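Local coordinates for aminopeptidase (Aneurinibacillus sp. AM-1, PDB 5IB9), which probably acts as a zinc-dependent aminopeptidase of the M28 family, cutting residues from the N-terminus of peptides, and carries a protease-associated (PA) domain, at residues S88-V93 against A194-K199; T94-Y99 against N114-L119; I120-I125 against Y145-G150; K217-I222 against T260-R265; D289-T294 against H352-P357. One frame throughout, in Å; residues are numbered along the deposited sequence.

Contact 1. Residues S88-V93 against A194-K199; sequences SPNSDV and AGAEVK
Where the PA-domain sheet of strand 91-99 meets the long strand 187-210, Asn90 touches residues Ala194 to Ala196, just as the first strand begins and the second is interrupted. The two strands pair antiparallel beyond this point, Ser91 with Val193 and Val93 with Val191. Here the pairing ends, with Asn90 CA 5.1 Å from Ala194 CA. Asn90 makes most of the contact. Its CG lies anti to its own carbonyl carbon (chi1 -54°), which lays the amide against the loop at Gly195. The amide carbon CG of Asn90 comes within 3.8 Å of Ala196 O. Gly195, with a positive phi of 82°, lies at the break in the strand, and the chain then takes up new partners. Glu197 pairs with Thr66 and Lys199 with Gly64, both on strand 55-66. The contact therefore marks where strand 187-210 passes from the PA-domain sheet toward the rest of the chain. It is a small surface contact, away from the zinc and inhibitor sites. Ser88 adds a second, backbone touch. Its carbonyl also receives a hydrogen bond from Tyr65. The Ser88 hydroxyl bonds back to its neighbour, OG to Pro89 O at 2.9 Å, in the carbonyl plane and on a lone pair. Across the contact, the methyl CB of Ala196 rests 3.7 Å from Ser88 O.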
# COMPACT_ATOMS: atom_id res chain seq x y z
N SER A 88 -4.27 16.28 -12.46
CA SER A 88 -5.49 17.06 -12.73
C SER A 88 -6.49 16.28 -13.59
O SER A 88 -6.12 15.74 -14.63
CB SER A 88 -5.14 18.41 -13.41
OG SER A 88 -6.35 19.10 -13.72
N PRO A 89 -7.77 16.27 -13.21
CA PRO A 89 -8.85 15.79 -14.02
C PRO A 89 -8.97 16.67 -15.31
O PRO A 89 -8.39 17.76 -15.36
CB PRO A 89 -10.04 15.93 -13.10
CG PRO A 89 -9.47 16.00 -11.69
CD PRO A 89 -8.22 16.69 -11.87
N ASN A 90 -9.61 16.14 -16.35
CA ASN A 90 -10.02 17.00 -17.49
C ASN A 90 -11.23 17.88 -17.10
O ASN A 90 -11.98 17.57 -16.19
CB ASN A 90 -10.37 16.16 -18.72
CG ASN A 90 -9.26 15.23 -19.13
OD1 ASN A 90 -9.41 13.97 -19.05
ND2 ASN A 90 -8.14 15.80 -19.58
N SER A 91 -11.41 18.97 -17.85
CA SER A 91 -12.60 19.82 -17.73
C SER A 91 -12.76 20.68 -19.00
O SER A 91 -11.85 20.83 -19.83
CB SER A 91 -12.51 20.76 -16.52
OG SER A 91 -11.47 21.67 -16.76
N ASP A 92 -13.93 21.30 -19.07
CA ASP A 92 -14.23 22.27 -20.09
C ASP A 92 -15.32 23.14 -19.47
O ASP A 92 -16.53 22.92 -19.65
CB ASP A 92 -14.73 21.58 -21.37
CG ASP A 92 -14.94 22.56 -22.50
OD1 ASP A 92 -15.38 22.11 -23.59
OD2 ASP A 92 -14.67 23.78 -22.28
N VAL A 93 -14.89 24.12 -18.69
CA VAL A 93 -15.83 24.88 -17.89
C VAL A 93 -15.59 26.38 -18.09
O VAL A 93 -14.46 26.86 -18.09
CB VAL A 93 -15.80 24.45 -16.40
CG1 VAL A 93 -14.39 24.50 -15.87
CG2 VAL A 93 -16.72 25.31 -15.56
N ALA A 194 -7.80 18.83 -21.35
CA ALA A 194 -8.22 17.71 -22.19
C ALA A 194 -7.06 16.75 -22.51
O ALA A 194 -5.89 17.17 -22.58
CB ALA A 194 -8.91 18.22 -23.49
N GLY A 195 -7.39 15.45 -22.60
CA GLY A 195 -6.39 14.42 -22.87
C GLY A 195 -5.54 13.88 -21.70
O GLY A 195 -4.71 12.98 -21.90
N ALA A 196 -5.69 14.43 -20.49
CA ALA A 196 -5.09 13.81 -19.30
C ALA A 196 -5.70 12.44 -19.02
O ALA A 196 -6.89 12.21 -19.19
CB ALA A 196 -5.28 14.72 -18.06
N GLU A 197 -4.86 11.50 -18.57
CA GLU A 197 -5.34 10.17 -18.18
C GLU A 197 -4.46 9.66 -17.02
O GLU A 197 -3.31 10.05 -16.88
CB GLU A 197 -5.34 9.19 -19.38
CG GLU A 197 -4.06 9.32 -20.24
CD GLU A 197 -4.27 9.10 -21.77
OE1 GLU A 197 -3.53 8.29 -22.37
OE2 GLU A 197 -5.14 9.77 -22.38
N VAL A 198 -5.07 8.85 -16.17
CA VAL A 198 -4.38 8.12 -15.10
C VAL A 198 -4.32 6.67 -15.61
O VAL A 198 -5.27 6.19 -16.20
CB VAL A 198 -5.16 8.27 -13.76
CG1 VAL A 198 -4.73 7.22 -12.74
CG2 VAL A 198 -4.94 9.68 -13.16
N LYS A 199 -3.18 6.00 -15.46
CA LYS A 199 -3.02 4.62 -15.98
C LYS A 199 -2.19 3.92 -14.93
O LYS A 199 -1.34 4.56 -14.28
CB LYS A 199 -2.20 4.64 -17.26
CG LYS A 199 -0.97 5.55 -17.04
CD LYS A 199 -0.37 6.10 -18.32
CE LYS A 199 1.10 6.48 -18.08
NZ LYS A 199 1.33 7.81 -17.42

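Contact 2. Residues T94-Y99 against N114-L119; sequences TAELVY and NGKIAL
Leu97, Val98 and Tyr99 pair in parallel with Ile117, Ala118 and Leu119, in the PA-domain unit of strand 91-99, helix 105-109 and strand 117-121. Three backbone hydrogen bonds join them. Ile117 N gives to Glu96 O at 2.9 Å, nearly straight at 168°. Val98 N gives to Ile117 O at 2.9 Å. Leu119 N gives to Val98 O at 2.8 Å, from above the carbonyl plane. Two of these acceptors also take a CA-H contact, Ile117 O from Leu97 CA and Val98 O from Ala118 CA. Other backbone groups are met by the flanking chain. Ala95 and Leu97 bond with strand 187-210, and Lys116 and Ala118 with Lys140 and Ala141.

Glu96 and Lys116 run side by side, pointing the same way. Lys116 bends at its last torsion (chi4 -47°), which brings NZ to Glu96 OE1 at 3.1 Å. This is a salt bridge on the anti lone pair of OE1. A water accepts from Glu96 N at 2.9 Å and, weakly, from Lys116 NZ. The aliphatic chain of Lys116 packs on Val98, with Lys116 CD 3.8 Å from Val98 CG2. Before strand 117-121, Asn114 packs on Asn114 of the second subunit.

Leu97 CD1 meets Ile117 CG2 at 3.7 Å and also reaches Leu119 CB. This face, with Tyr99, is covered by Leu181 of helix 171-182. Leu97 and Leu119 also touch Ile143 of strand 141-145.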
# COMPACT_ATOMS: atom_id res chain seq x y z
N THR A 94 -16.70 27.09 -18.34
CA THR A 94 -16.71 28.55 -18.44
C THR A 94 -17.67 28.97 -17.36
O THR A 94 -18.83 28.52 -17.35
CB THR A 94 -17.24 29.01 -19.83
OG1 THR A 94 -16.19 28.82 -20.77
CG2 THR A 94 -17.66 30.53 -19.84
N ALA A 95 -17.18 29.78 -16.40
CA ALA A 95 -18.01 30.13 -15.26
C ALA A 95 -17.42 31.25 -14.46
O ALA A 95 -16.32 31.69 -14.74
CB ALA A 95 -18.26 28.96 -14.35
N GLU A 96 -18.20 31.74 -13.48
CA GLU A 96 -17.72 32.84 -12.64
C GLU A 96 -16.49 32.41 -11.83
O GLU A 96 -16.42 31.27 -11.38
CB GLU A 96 -18.80 33.30 -11.66
CG GLU A 96 -18.38 34.61 -11.02
CD GLU A 96 -19.32 35.05 -9.94
OE1 GLU A 96 -20.37 34.42 -9.69
OE2 GLU A 96 -19.02 36.07 -9.32
N LEU A 97 -15.52 33.29 -11.74
CA LEU A 97 -14.29 33.12 -10.91
C LEU A 97 -14.46 33.71 -9.54
O LEU A 97 -14.83 34.88 -9.41
CB LEU A 97 -13.11 33.73 -11.70
CG LEU A 97 -11.75 33.54 -11.04
CD1 LEU A 97 -11.35 32.05 -11.25
CD2 LEU A 97 -10.71 34.52 -11.69
N VAL A 98 -14.17 32.92 -8.50
CA VAL A 98 -14.41 33.31 -7.11
C VAL A 98 -13.13 33.11 -6.35
O VAL A 98 -12.59 31.97 -6.30
CB VAL A 98 -15.55 32.46 -6.39
CG1 VAL A 98 -15.80 33.00 -5.00
CG2 VAL A 98 -16.82 32.49 -7.23
N TYR A 99 -12.67 34.21 -5.76
CA TYR A 99 -11.47 34.17 -4.89
C TYR A 99 -11.78 33.58 -3.54
O TYR A 99 -12.68 34.06 -2.82
CB TYR A 99 -10.90 35.58 -4.74
CG TYR A 99 -9.78 35.72 -3.75
CD1 TYR A 99 -8.56 35.02 -3.93
CD2 TYR A 99 -9.93 36.53 -2.63
CE1 TYR A 99 -7.50 35.15 -3.02
CE2 TYR A 99 -8.88 36.69 -1.71
CZ TYR A 99 -7.67 35.99 -1.92
OH TYR A 99 -6.66 36.16 -1.01
N ASN A 114 -20.68 26.61 -6.20
CA ASN A 114 -21.29 25.58 -7.01
C ASN A 114 -21.36 26.00 -8.48
O ASN A 114 -21.96 27.02 -8.83
CB ASN A 114 -22.67 25.16 -6.44
CG ASN A 114 -23.44 24.18 -7.36
OD1 ASN A 114 -22.96 23.08 -7.72
ND2 ASN A 114 -24.66 24.58 -7.75
N GLY A 115 -20.68 25.24 -9.35
CA GLY A 115 -20.72 25.57 -10.77
C GLY A 115 -19.64 26.57 -11.17
O GLY A 115 -19.45 26.82 -12.36
N LYS A 116 -18.87 27.05 -10.20
CA LYS A 116 -17.92 28.13 -10.43
C LYS A 116 -16.45 27.68 -10.41
O LYS A 116 -16.17 26.50 -10.19
CB LYS A 116 -18.20 29.18 -9.38
CG LYS A 116 -19.64 29.86 -9.61
CD LYS A 116 -19.98 30.81 -8.46
CE LYS A 116 -21.44 31.27 -8.58
NZ LYS A 116 -21.83 31.71 -9.99
N ILE A 117 -15.52 28.62 -10.65
CA ILE A 117 -14.10 28.25 -10.73
C ILE A 117 -13.47 28.93 -9.55
O ILE A 117 -13.72 30.13 -9.34
CB ILE A 117 -13.45 28.76 -12.04
CG1 ILE A 117 -14.08 28.03 -13.22
CG2 ILE A 117 -11.96 28.52 -12.04
CD1 ILE A 117 -13.78 28.74 -14.54
N ALA A 118 -12.71 28.21 -8.69
CA ALA A 118 -12.09 28.83 -7.55
C ALA A 118 -10.71 29.39 -7.88
O ALA A 118 -9.98 28.74 -8.57
CB ALA A 118 -11.96 27.85 -6.42
N LEU A 119 -10.41 30.61 -7.42
CA LEU A 119 -9.07 31.18 -7.51
C LEU A 119 -8.48 31.07 -6.14
O LEU A 119 -9.07 31.55 -5.16
CB LEU A 119 -9.16 32.66 -7.88
CG LEU A 119 -7.79 33.32 -8.14
CD1 LEU A 119 -7.06 32.89 -9.44
CD2 LEU A 119 -8.00 34.86 -8.17
O HOH W 1 -20.94 30.78 -13.00

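Contact 3. Residues I120-I125 against Y145-G150; sequences IQRGNI and YNNTDG
Gln121 and Tyr145 face each other as a parallel bridge at the ends of two PA-domain strands. Two backbone hydrogen bonds flank Tyr145. Its N gives to Ile120 O at 2.8 Å, and its O accepts from Arg122 N at 2.8 Å.

The ring contact comes next. Tyr145 CG sits between its backbone N and carbonyl carbon (chi1 64°), which folds the ring back across the neighbouring strand. Gln121 CA lies over one ring face in a CH-pi contact, 3.8 Å from the centroid. Gln121 CB touches the far end, 3.5 Å from Tyr145 CZ. With an alanine at Tyr145 the ring over Gln121 CA is gone, and a gap would probably open toward Ala178 of helix 171-182.

The polar side chains form a third group. Arg122 extends alongside Asn146, guanidinium and amide planes only 8° apart. Its NH2 makes a weak bond to Asn146 OD1 at 2.7 Å. The same OD1 accepts from Asn147 N. Asn146 ND2 gives to Gly150 O at 2.7 Å, so both ends of the amide are held. Asn147 CB packs on the Arg122 chain at 3.8 Å from CD. Lys130 NZ bonds to Gln121 O and Gly123 O.

Loops leaving the carboxyl ends of neighbouring parallel strands meet here. The Arg122 side chain is about 9 Å from the bound inhibitor, which puts this PA-domain loop in the neighbourhood of the active site.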
# COMPACT_ATOMS: atom_id res chain seq x y z
N ILE A 120 -7.29 30.45 -6.06
CA ILE A 120 -6.77 30.09 -4.77
C ILE A 120 -5.30 30.40 -4.82
O ILE A 120 -4.63 30.14 -5.86
CB ILE A 120 -6.87 28.56 -4.51
CG1 ILE A 120 -8.31 28.04 -4.63
CG2 ILE A 120 -6.32 28.27 -3.12
CD1 ILE A 120 -8.50 26.51 -4.32
N GLN A 121 -4.83 30.97 -3.71
CA GLN A 121 -3.48 31.44 -3.57
C GLN A 121 -2.67 30.27 -2.99
O GLN A 121 -3.12 29.62 -2.03
CB GLN A 121 -3.42 32.61 -2.59
CG GLN A 121 -2.03 32.87 -2.03
CD GLN A 121 -1.84 34.31 -1.55
OE1 GLN A 121 -1.15 35.11 -2.24
NE2 GLN A 121 -2.43 34.65 -0.41
N ARG A 122 -1.50 30.04 -3.58
CA ARG A 122 -0.55 29.03 -3.05
C ARG A 122 -0.18 29.37 -1.62
O ARG A 122 0.06 30.55 -1.30
CB ARG A 122 0.72 29.02 -3.92
CG ARG A 122 1.83 28.02 -3.43
CD ARG A 122 2.86 27.85 -4.51
NE ARG A 122 4.05 27.11 -4.06
CZ ARG A 122 5.14 26.94 -4.80
NH1 ARG A 122 6.17 26.27 -4.29
NH2 ARG A 122 5.22 27.42 -6.04
N GLY A 123 -0.14 28.35 -0.77
CA GLY A 123 0.43 28.47 0.56
C GLY A 123 -0.25 27.65 1.61
O GLY A 123 -1.42 27.25 1.47
N ASN A 124 0.50 27.36 2.68
CA ASN A 124 -0.01 26.72 3.91
C ASN A 124 -0.44 25.25 3.83
O ASN A 124 0.03 24.46 4.64
CB ASN A 124 -1.15 27.51 4.55
CG ASN A 124 -0.71 28.82 5.16
OD1 ASN A 124 -1.22 29.20 6.23
ND2 ASN A 124 0.21 29.53 4.50
N ILE A 125 -1.35 24.92 2.92
CA ILE A 125 -1.89 23.56 2.76
C ILE A 125 -1.51 22.96 1.38
O ILE A 125 -0.95 23.68 0.54
CB ILE A 125 -3.43 23.47 3.07
CG1 ILE A 125 -4.28 24.38 2.14
CG2 ILE A 125 -3.71 23.78 4.52
CD1 ILE A 125 -5.76 24.07 2.26
N TYR A 145 -2.71 30.20 -7.87
CA TYR A 145 -1.69 31.15 -8.28
C TYR A 145 -0.47 31.19 -7.34
O TYR A 145 -0.58 30.99 -6.10
CB TYR A 145 -2.25 32.56 -8.53
CG TYR A 145 -2.82 33.29 -7.35
CD1 TYR A 145 -2.08 34.27 -6.70
CD2 TYR A 145 -4.17 33.11 -6.95
CE1 TYR A 145 -2.63 35.02 -5.64
CE2 TYR A 145 -4.74 33.84 -5.88
CZ TYR A 145 -3.96 34.82 -5.24
OH TYR A 145 -4.45 35.56 -4.17
N ASN A 146 0.67 31.45 -7.97
CA ASN A 146 1.98 31.30 -7.28
C ASN A 146 2.21 32.26 -6.12
O ASN A 146 1.60 33.36 -6.03
CB ASN A 146 3.14 31.32 -8.29
CG ASN A 146 4.29 30.40 -7.87
OD1 ASN A 146 4.34 29.89 -6.74
ND2 ASN A 146 5.23 30.21 -8.79
N ASN A 147 3.10 31.78 -5.24
CA ASN A 147 3.49 32.36 -3.97
C ASN A 147 4.75 33.16 -4.12
O ASN A 147 5.20 33.79 -3.17
CB ASN A 147 3.88 31.22 -3.03
CG ASN A 147 3.22 31.33 -1.70
OD1 ASN A 147 3.21 30.37 -0.93
ND2 ASN A 147 2.59 32.48 -1.43
N THR A 148 5.31 33.13 -5.33
CA THR A 148 6.72 33.39 -5.53
C THR A 148 6.95 33.52 -7.03
O THR A 148 5.99 33.43 -7.83
CB THR A 148 7.59 32.24 -4.88
OG1 THR A 148 8.75 32.77 -4.24
CG2 THR A 148 7.97 31.13 -5.92
N ASP A 149 8.23 33.71 -7.41
CA ASP A 149 8.62 34.00 -8.80
C ASP A 149 8.31 32.81 -9.72
O ASP A 149 8.15 31.68 -9.24
CB ASP A 149 10.15 34.36 -8.91
CG ASP A 149 10.66 35.34 -7.79
OD1 ASP A 149 11.79 35.89 -7.95
OD2 ASP A 149 9.97 35.55 -6.76
N GLY A 150 8.25 33.07 -11.03
CA GLY A 150 8.14 32.03 -12.07
C GLY A 150 6.90 31.12 -12.06
O GLY A 150 6.01 31.26 -11.18
O HOH W 2 0.48 35.44 -4.33

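Contact 4. Residues K217-I222 against T260-R265; sequences KNTNDI and TDTELR
The guanidinium of Arg265 carries Ile222 CD1 over one face, 3.8 Å from NH2, and the carboxylate of Glu263 at its edge. Arg265 NE and NH2 both hold Glu263 OE2, at 2.8 and 2.9 Å, in the guanidinium plane but from one face of the carboxylate. This lies at the start of a parallel strand pair of the M28 peptidase fold, where Ile222 bridges Glu263. Arg265 NH2 also makes a salt bridge with Glu290, and Arg265 NH1 bonds to Tyr282. A leucine in place of Arg265 would probably leave Glu263 and Glu290, two negative groups, without their shared positive partner.

Ahead of the strands, polar groups join the two segments. Asp261 O takes two donors, Thr219 N and Thr219 OG1, each at 2.9 Å. Thr219 OG1 sits between its own N and carbonyl carbon (chi1 76°), where it also accepts from Asp221 N at 3.0 Å, an ST turn. Asp221 O then receives Glu263 N at 3.0 Å, leading into the strands. Thr262 CG2 packs against Asp221 O and CB, and the Thr262 hydroxyl gives to Asp261 OD1. At the far end a water donates both to Asp261 OD2 and to Lys217 O, 2.6 Å from the latter.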
# COMPACT_ATOMS: atom_id res chain seq x y z
N LYS A 217 31.57 -12.80 16.06
CA LYS A 217 31.39 -11.38 16.18
C LYS A 217 30.11 -10.87 15.54
O LYS A 217 29.80 -9.75 15.72
CB LYS A 217 32.56 -10.63 15.59
CG LYS A 217 33.81 -10.76 16.36
CD LYS A 217 34.74 -9.71 15.96
CE LYS A 217 35.85 -9.59 16.97
NZ LYS A 217 36.54 -10.90 16.98
N ASN A 218 29.38 -11.69 14.82
CA ASN A 218 28.19 -11.19 14.15
C ASN A 218 27.16 -10.59 15.09
O ASN A 218 26.93 -11.11 16.14
CB ASN A 218 27.54 -12.30 13.33
CG ASN A 218 28.26 -12.58 12.04
OD1 ASN A 218 29.01 -11.81 11.55
ND2 ASN A 218 27.92 -13.68 11.45
N THR A 219 26.56 -9.48 14.68
CA THR A 219 25.54 -8.81 15.41
C THR A 219 24.25 -9.13 14.61
O THR A 219 24.29 -9.71 13.49
CB THR A 219 25.72 -7.27 15.47
OG1 THR A 219 25.35 -6.74 14.20
CG2 THR A 219 27.14 -6.82 15.81
N ASN A 220 23.16 -8.69 15.22
CA ASN A 220 21.80 -8.67 14.68
C ASN A 220 21.46 -7.40 13.98
O ASN A 220 20.35 -7.33 13.44
CB ASN A 220 20.75 -8.79 15.86
CG ASN A 220 20.75 -10.17 16.47
OD1 ASN A 220 20.61 -10.32 17.71
ND2 ASN A 220 20.95 -11.19 15.61
N ASP A 221 22.43 -6.49 13.81
CA ASP A 221 22.06 -5.16 13.30
C ASP A 221 21.98 -5.19 11.76
O ASP A 221 22.57 -6.02 11.07
CB ASP A 221 23.15 -4.15 13.62
CG ASP A 221 23.38 -3.92 15.12
OD1 ASP A 221 22.47 -4.29 15.96
OD2 ASP A 221 24.39 -3.24 15.47
N ILE A 222 21.14 -4.28 11.23
CA ILE A 222 21.02 -4.05 9.78
C ILE A 222 21.26 -2.55 9.47
O ILE A 222 20.81 -1.70 10.22
CB ILE A 222 19.56 -4.34 9.31
CG1 ILE A 222 19.21 -5.83 9.64
CG2 ILE A 222 19.43 -4.21 7.80
CD1 ILE A 222 17.61 -6.03 9.54
N THR A 260 32.19 -8.42 7.47
CA THR A 260 31.25 -7.55 8.15
C THR A 260 30.50 -8.28 9.23
O THR A 260 30.19 -9.49 9.09
CB THR A 260 30.22 -6.93 7.14
OG1 THR A 260 29.58 -8.02 6.42
CG2 THR A 260 30.94 -5.92 6.16
N ASP A 261 30.11 -7.57 10.29
CA ASP A 261 29.34 -8.16 11.35
C ASP A 261 27.91 -7.69 11.39
O ASP A 261 27.18 -7.96 12.32
CB ASP A 261 30.04 -7.97 12.76
CG ASP A 261 30.08 -6.52 13.24
OD1 ASP A 261 29.50 -5.59 12.55
OD2 ASP A 261 30.71 -6.27 14.31
N THR A 262 27.60 -6.91 10.37
CA THR A 262 26.30 -6.21 10.31
C THR A 262 25.75 -6.45 8.89
O THR A 262 26.46 -6.28 7.88
CB THR A 262 26.55 -4.72 10.49
OG1 THR A 262 27.13 -4.50 11.80
CG2 THR A 262 25.28 -3.85 10.40
N GLU A 263 24.44 -6.79 8.83
CA GLU A 263 23.78 -7.07 7.57
C GLU A 263 23.65 -5.72 6.82
O GLU A 263 23.22 -4.74 7.44
CB GLU A 263 22.39 -7.60 7.86
CG GLU A 263 21.62 -7.79 6.53
CD GLU A 263 20.34 -8.62 6.81
OE1 GLU A 263 20.30 -9.55 7.70
OE2 GLU A 263 19.36 -8.42 6.08
N LEU A 264 24.05 -5.73 5.54
CA LEU A 264 23.94 -4.47 4.75
C LEU A 264 22.98 -4.73 3.63
O LEU A 264 23.08 -5.75 2.93
CB LEU A 264 25.37 -4.14 4.22
CG LEU A 264 26.42 -3.87 5.26
CD1 LEU A 264 27.75 -3.52 4.61
CD2 LEU A 264 26.05 -2.77 6.13
N ARG A 265 22.03 -3.82 3.46
CA ARG A 265 21.09 -3.92 2.34
C ARG A 265 21.32 -2.72 1.47
O ARG A 265 21.06 -1.57 1.94
CB ARG A 265 19.63 -3.93 2.85
CG ARG A 265 19.37 -5.14 3.84
CD ARG A 265 17.94 -5.18 4.26
NE ARG A 265 17.80 -6.35 5.13
CZ ARG A 265 16.60 -6.70 5.59
NH1 ARG A 265 15.44 -6.08 5.27
NH2 ARG A 265 16.58 -7.75 6.33
O HOH W 3 30.73 -7.54 16.82
O HOH W 4 26.70 -2.66 13.90

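Contact 5. Residues D289-T294 against H352-P357; sequences DEIKRT and HALGIP
Ile291, on the last turn of helix 288-293, meets Leu354 and Ile356 of the loop that follows helix 348-352. The contact is apolar packing in the M28 peptidase domain. The two branches of Ile291 divide the work. Ile291 CD1 reaches Leu354 CD1 at 3.8 Å, the two side chains crossing near a right angle. Ile291 CG2 rests on the backbone at Leu354 O, 3.6 Å away, and touches Ile356 CG1 at 4.2 Å. Thr294 adds its methyl, with CG2 3.6 Å from Ile356 CG2. Pro357 CD lies 3.8 Å from Thr294 O and closes that end.

Thr294 is fixed by a bond back to its helix, and the Gly355 turn sets the course of the loop. Thr294 OG1 lies anti to its carbonyl carbon (chi1 -66°), which leaves CG2 anti to the backbone N, against Ile356. Thr294 OG1 gives to Glu290 O at 2.8 Å. The polar atom of this buried threonine is thus satisfied while the methyl packs. Leu354 and Ile356 flank Gly355 in the sequence. Gly355 ends the helix in a Schellman motif, and its N bonds to His352 O at 2.9 Å. Its positive phi (88°) would jam a side chain against the preceding carbonyl. Asp289 and Arg293 form a salt bridge along the helix.

Further out, Ile291 also packs on Pro59 of the second subunit. Thr294 opens strand 294-300, and its side chain touches Ile222 and Ile224 of strand 222-228. Pro357 shares a backbone hydrogen bond with Met297, through its carbonyl, and leads into strand 358-364, parallel to strand 294-300.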
# COMPACT_ATOMS: atom_id res chain seq x y z
N ASP A 289 10.64 -7.19 13.67
CA ASP A 289 12.01 -7.51 14.06
C ASP A 289 12.99 -6.75 13.14
O ASP A 289 13.96 -6.17 13.66
CB ASP A 289 12.23 -9.00 14.11
CG ASP A 289 13.61 -9.38 14.65
OD1 ASP A 289 13.82 -8.98 15.78
OD2 ASP A 289 14.40 -10.02 13.90
N GLU A 290 12.82 -6.80 11.82
CA GLU A 290 13.72 -6.03 10.91
C GLU A 290 13.71 -4.59 11.24
O GLU A 290 14.83 -4.01 11.28
CB GLU A 290 13.27 -6.26 9.47
CG GLU A 290 13.57 -7.71 9.00
CD GLU A 290 13.02 -7.89 7.62
OE1 GLU A 290 11.81 -7.70 7.33
OE2 GLU A 290 13.77 -8.19 6.67
N ILE A 291 12.56 -3.97 11.53
CA ILE A 291 12.56 -2.58 11.83
C ILE A 291 13.38 -2.30 13.12
O ILE A 291 14.23 -1.33 13.17
CB ILE A 291 11.13 -2.10 12.03
CG1 ILE A 291 10.42 -2.14 10.66
CG2 ILE A 291 11.05 -0.62 12.59
CD1 ILE A 291 8.90 -2.01 10.73
N LYS A 292 13.14 -3.09 14.18
CA LYS A 292 13.88 -2.87 15.46
C LYS A 292 15.39 -3.06 15.28
O LYS A 292 16.17 -2.38 16.03
CB LYS A 292 13.35 -3.85 16.53
CG LYS A 292 11.94 -3.50 16.93
CD LYS A 292 11.36 -4.39 18.05
CE LYS A 292 9.89 -3.99 18.31
NZ LYS A 292 9.09 -5.24 18.16
N ARG A 293 15.81 -3.89 14.34
CA ARG A 293 17.25 -4.20 14.22
C ARG A 293 17.92 -3.25 13.24
O ARG A 293 19.16 -3.34 13.09
CB ARG A 293 17.43 -5.64 13.68
CG ARG A 293 17.00 -6.58 14.73
CD ARG A 293 17.23 -7.90 14.37
NE ARG A 293 16.63 -8.44 13.17
CZ ARG A 293 17.26 -8.88 12.07
NH1 ARG A 293 18.55 -8.75 11.93
NH2 ARG A 293 16.57 -9.53 11.10
N THR A 294 17.18 -2.38 12.52
CA THR A 294 17.84 -1.50 11.54
C THR A 294 18.35 -0.26 12.25
O THR A 294 17.60 0.62 12.74
CB THR A 294 16.78 -1.13 10.47
OG1 THR A 294 16.41 -2.28 9.75
CG2 THR A 294 17.55 -0.22 9.40
N HIS A 352 12.44 7.07 8.29
CA HIS A 352 12.12 7.86 9.47
C HIS A 352 10.67 7.58 9.93
O HIS A 352 10.43 7.51 11.17
CB HIS A 352 12.33 9.30 9.11
CG HIS A 352 11.95 10.20 10.22
ND1 HIS A 352 12.87 10.56 11.18
CD2 HIS A 352 10.79 10.83 10.49
CE1 HIS A 352 12.26 11.37 12.05
NE2 HIS A 352 10.99 11.48 11.70
N ALA A 353 9.78 7.30 9.03
CA ALA A 353 8.36 7.14 9.36
C ALA A 353 8.23 5.89 10.20
O ALA A 353 7.28 5.77 11.00
CB ALA A 353 7.58 7.00 8.13
N LEU A 354 9.13 4.91 10.09
CA LEU A 354 9.11 3.70 10.94
C LEU A 354 9.88 3.81 12.24
O LEU A 354 9.96 2.81 12.94
CB LEU A 354 9.64 2.55 10.09
CG LEU A 354 8.79 2.11 8.90
CD1 LEU A 354 9.49 0.86 8.37
CD2 LEU A 354 7.37 1.75 9.35
N GLY A 355 10.45 5.00 12.54
CA GLY A 355 11.31 5.06 13.72
C GLY A 355 12.77 4.73 13.47
O GLY A 355 13.54 4.71 14.41
N ILE A 356 13.17 4.48 12.20
CA ILE A 356 14.54 4.05 11.97
C ILE A 356 15.38 5.33 11.79
O ILE A 356 14.97 6.23 11.08
CB ILE A 356 14.55 3.28 10.68
CG1 ILE A 356 13.79 1.96 10.84
CG2 ILE A 356 16.04 2.97 10.24
CD1 ILE A 356 13.55 1.12 9.53
N PRO A 357 16.54 5.39 12.46
CA PRO A 357 17.43 6.57 12.24
C PRO A 357 17.79 6.73 10.74
O PRO A 357 18.21 5.73 10.16
CB PRO A 357 18.69 6.27 13.11
CG PRO A 357 18.26 5.19 14.15
CD PRO A 357 17.18 4.37 13.32

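Overall arrangement
The contacts fall into two groups. Contacts 1, 2 and 3 belong to the PA-domain side. Contacts 1 and 2 share strand 91-99 and touch where Val93 O lies 4.1 Å from Ile117 CD1. Contacts 2 and 3 share strand 117-121, with Tyr99 CE1 3.3 Å from Tyr145 OH. Contacts 4 and 5 lie in the peptidase domain, centres 15 Å apart, joined by a probable hydrogen bond from Arg293 NH1 to Asn220 O at 2.7 Å. The centres of contacts 2 and 4 are 59 Å apart. The active site lies between the groups: the Arg122 side chain of contact 3 is about 12 Å from that of zinc-binding His371.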